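Local coordinates for protein cytosolic IMP-GMP specific 5'-nucleotidase (Legionella pneumophila subsp. pneumophila, PDB 4OHF) that probably removes the 5'-phosphate from purine nucleoside monophosphates such as IMP and GMP by hydrolysis, as a magnesium-binding cytosolic nucleotidase of the HAD clan, at residues D360-S365 / Q375-L380. Residues are numbered along the deposited sequence; the frame is centred on the assembly and turned at random.
Sequences DLCTRS and QEIHDL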
loop_
_atom_site.group_PDB
_atom_site.type_symbol
_atom_site.label_atom_id
_atom_site.label_comp_id
_atom_site.label_asym_id
_atom_site.label_seq_id
_atom_site.Cartn_x
_atom_site.Cartn_y
_atom_site.Cartn_z
ATOM N N ASP B 360 -18.702 -41.302 -22.728
ATOM C CA ASP B 360 -18.119 -42.629 -22.799
ATOM C C ASP B 360 -18.378 -43.344 -24.119
ATOM O O ASP B 360 -17.488 -44.014 -24.652
ATOM C CB ASP B 360 -18.601 -43.446 -21.593
ATOM C CG ASP B 360 -18.120 -42.838 -20.253
ATOM O OD1 ASP B 360 -18.727 -43.130 -19.186
ATOM O OD2 ASP B 360 -17.125 -42.063 -20.273
ATOM N N LEU B 361 -19.579 -43.204 -24.659
ATOM C CA LEU B 361 -19.859 -43.840 -25.935
ATOM C C LEU B 361 -18.970 -43.242 -27.029
ATOM O O LEU B 361 -18.428 -43.970 -27.871
ATOM C CB LEU B 361 -21.331 -43.684 -26.312
ATOM C CG LEU B 361 -22.187 -44.904 -25.974
ATOM C CD1 LEU B 361 -23.579 -44.737 -26.564
ATOM C CD2 LEU B 361 -21.529 -46.157 -26.533
ATOM N N CYS B 362 -18.807 -41.920 -27.009
ATOM C CA CYS B 362 -17.982 -41.243 -28.007
ATOM C C CYS B 362 -16.507 -41.612 -27.913
ATOM O O CYS B 362 -15.843 -41.821 -28.932
ATOM C CB CYS B 362 -18.143 -39.728 -27.893
ATOM S SG CYS B 362 -19.696 -39.093 -28.571
ATOM N N THR B 363 -15.989 -41.700 -26.696
ATOM C CA THR B 363 -14.584 -42.056 -26.528
ATOM C C THR B 363 -14.383 -43.545 -26.837
ATOM O O THR B 363 -13.278 -43.980 -27.177
ATOM C CB THR B 363 -14.086 -41.721 -25.101
ATOM O OG1 THR B 363 -14.552 -42.708 -24.176
ATOM C CG2 THR B 363 -14.627 -40.376 -24.681
ATOM N N ARG B 364 -15.446 -44.330 -26.712
ATOM C CA ARG B 364 -15.325 -45.734 -27.049
ATOM C C ARG B 364 -15.188 -45.810 -28.564
ATOM O O ARG B 364 -14.234 -46.404 -29.070
ATOM C CB ARG B 364 -16.538 -46.530 -26.564
ATOM C CG ARG B 364 -16.336 -47.085 -25.149
ATOM C CD ARG B 364 -17.596 -47.736 -24.573
ATOM N NE ARG B 364 -17.872 -49.047 -25.158
ATOM C CZ ARG B 364 -18.950 -49.779 -24.881
ATOM N NH1 ARG B 364 -19.865 -49.328 -24.025
ATOM N NH2 ARG B 364 -19.109 -50.971 -25.459
ATOM N N SER B 365 -16.109 -45.178 -29.289
ATOM C CA SER B 365 -16.055 -45.194 -30.751
ATOM C C SER B 365 -14.706 -44.713 -31.288
ATOM O O SER B 365 -14.258 -45.145 -32.349
ATOM C CB SER B 365 -17.169 -44.327 -31.347
ATOM O OG SER B 365 -16.779 -42.969 -31.409
ATOM N N GLN B 375 -25.144 -44.884 -33.985
ATOM C CA GLN B 375 -26.583 -44.668 -33.941
ATOM C C GLN B 375 -26.995 -44.087 -32.592
ATOM O O GLN B 375 -27.612 -43.019 -32.522
ATOM C CB GLN B 375 -27.340 -45.970 -34.190
ATOM C CG GLN B 375 -28.840 -45.759 -34.289
ATOM C CD GLN B 375 -29.191 -44.548 -35.149
ATOM O OE1 GLN B 375 -28.823 -44.474 -36.322
ATOM N NE2 GLN B 375 -29.900 -43.590 -34.561
ATOM N N GLU B 376 -26.650 -44.790 -31.519
ATOM C CA GLU B 376 -26.987 -44.338 -30.175
ATOM C C GLU B 376 -26.462 -42.912 -29.911
ATOM O O GLU B 376 -27.206 -42.046 -29.448
ATOM C CB GLU B 376 -26.417 -45.319 -29.142
ATOM C CG GLU B 376 -27.250 -45.434 -27.883
ATOM C CD GLU B 376 -26.632 -46.347 -26.842
ATOM O OE1 GLU B 376 -26.158 -47.441 -27.212
ATOM O OE2 GLU B 376 -26.637 -45.972 -25.646
ATOM N N ILE B 377 -25.191 -42.661 -30.220
ATOM C CA ILE B 377 -24.617 -41.338 -29.993
ATOM C C ILE B 377 -25.458 -40.208 -30.596
ATOM O O ILE B 377 -25.638 -39.164 -29.968
ATOM C CB ILE B 377 -23.157 -41.248 -30.526
ATOM C CG1 ILE B 377 -23.124 -41.433 -32.046
ATOM C CG2 ILE B 377 -22.292 -42.311 -29.859
ATOM C CD1 ILE B 377 -23.285 -40.135 -32.867
ATOM N N HIS B 378 -25.976 -40.414 -31.808
ATOM C CA HIS B 378 -26.799 -39.398 -32.466
ATOM C C HIS B 378 -28.104 -39.141 -31.695
ATOM O O HIS B 378 -28.579 -38.005 -31.633
ATOM C CB HIS B 378 -27.123 -39.815 -33.910
ATOM C CG HIS B 378 -28.052 -38.874 -34.615
ATOM N ND1 HIS B 378 -29.401 -39.125 -34.762
ATOM C CD2 HIS B 378 -27.832 -37.664 -35.186
ATOM C CE1 HIS B 378 -29.971 -38.111 -35.393
ATOM N NE2 HIS B 378 -29.040 -37.212 -35.662
ATOM N N ASP B 379 -28.681 -40.196 -31.115
ATOM C CA ASP B 379 -29.913 -40.057 -30.350
ATOM C C ASP B 379 -29.628 -39.330 -29.049
ATOM O O ASP B 379 -30.348 -38.396 -28.690
ATOM C CB ASP B 379 -30.539 -41.423 -30.080
ATOM C CG ASP B 379 -30.896 -42.155 -31.362
ATOM O OD1 ASP B 379 -31.376 -41.494 -32.315
ATOM O OD2 ASP B 379 -30.696 -43.389 -31.415
ATOM N N LEU B 380 -28.579 -39.747 -28.344
ATOM C CA LEU B 380 -28.210 -39.073 -27.111
ATOM C C LEU B 380 -28.098 -37.574 -27.401
ATOM O O LEU B 380 -28.522 -36.747 -26.597
ATOM C CB LEU B 380 -26.865 -39.584 -26.578
ATOM C CG LEU B 380 -26.761 -40.882 -25.778
ATOM C CD1 LEU B 380 -27.745 -40.839 -24.615
ATOM C CD2 LEU B 380 -27.036 -42.076 -26.675
#
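Leu-361 is the bump of this contact: its side chain projects from helix 338-367 into a hollow bounded by Glu-376, Ile-377 and Leu-380 on helix 374-399. Methyl CD1 goes deepest. The Leu-361 side chain crosses the extended Glu-376 chain at about a right angle, and Leu-361 CD1 touches CB, CG and CD of Glu-376 and lies 3.4 Å from Glu-376 OE2. Nearer the Leu-361 backbone, Ile-377 answers with its CG2 methyl, 3.9 Å from CB of Leu-361. With chi1 at 64°, Ile-377 CG1 is tucked between the backbone N and carbonyl carbon, which turns the CG1-CD1 arm away and leaves the CG2 branch to do the touching. The two helices form an antiparallel helical hairpin that reaches far out from the HAD-like body, and this contact lies near its turn, its centre about 48 Å from the centre of the chain; the axes of the two segments run at 148° and approach to 10.0 Å. The same Ile-377 CG2 methyl also meets SG of Cys-362 at 4.3 Å. No hydrogen bond links the segments. Tyr-373 in the connecting loop packs on Leu-361, while Met-443 of the second subunit packs on Cys-362. Further from the turn, Leu-380 rests on Leu-354, Lys-357 and Tyr-358.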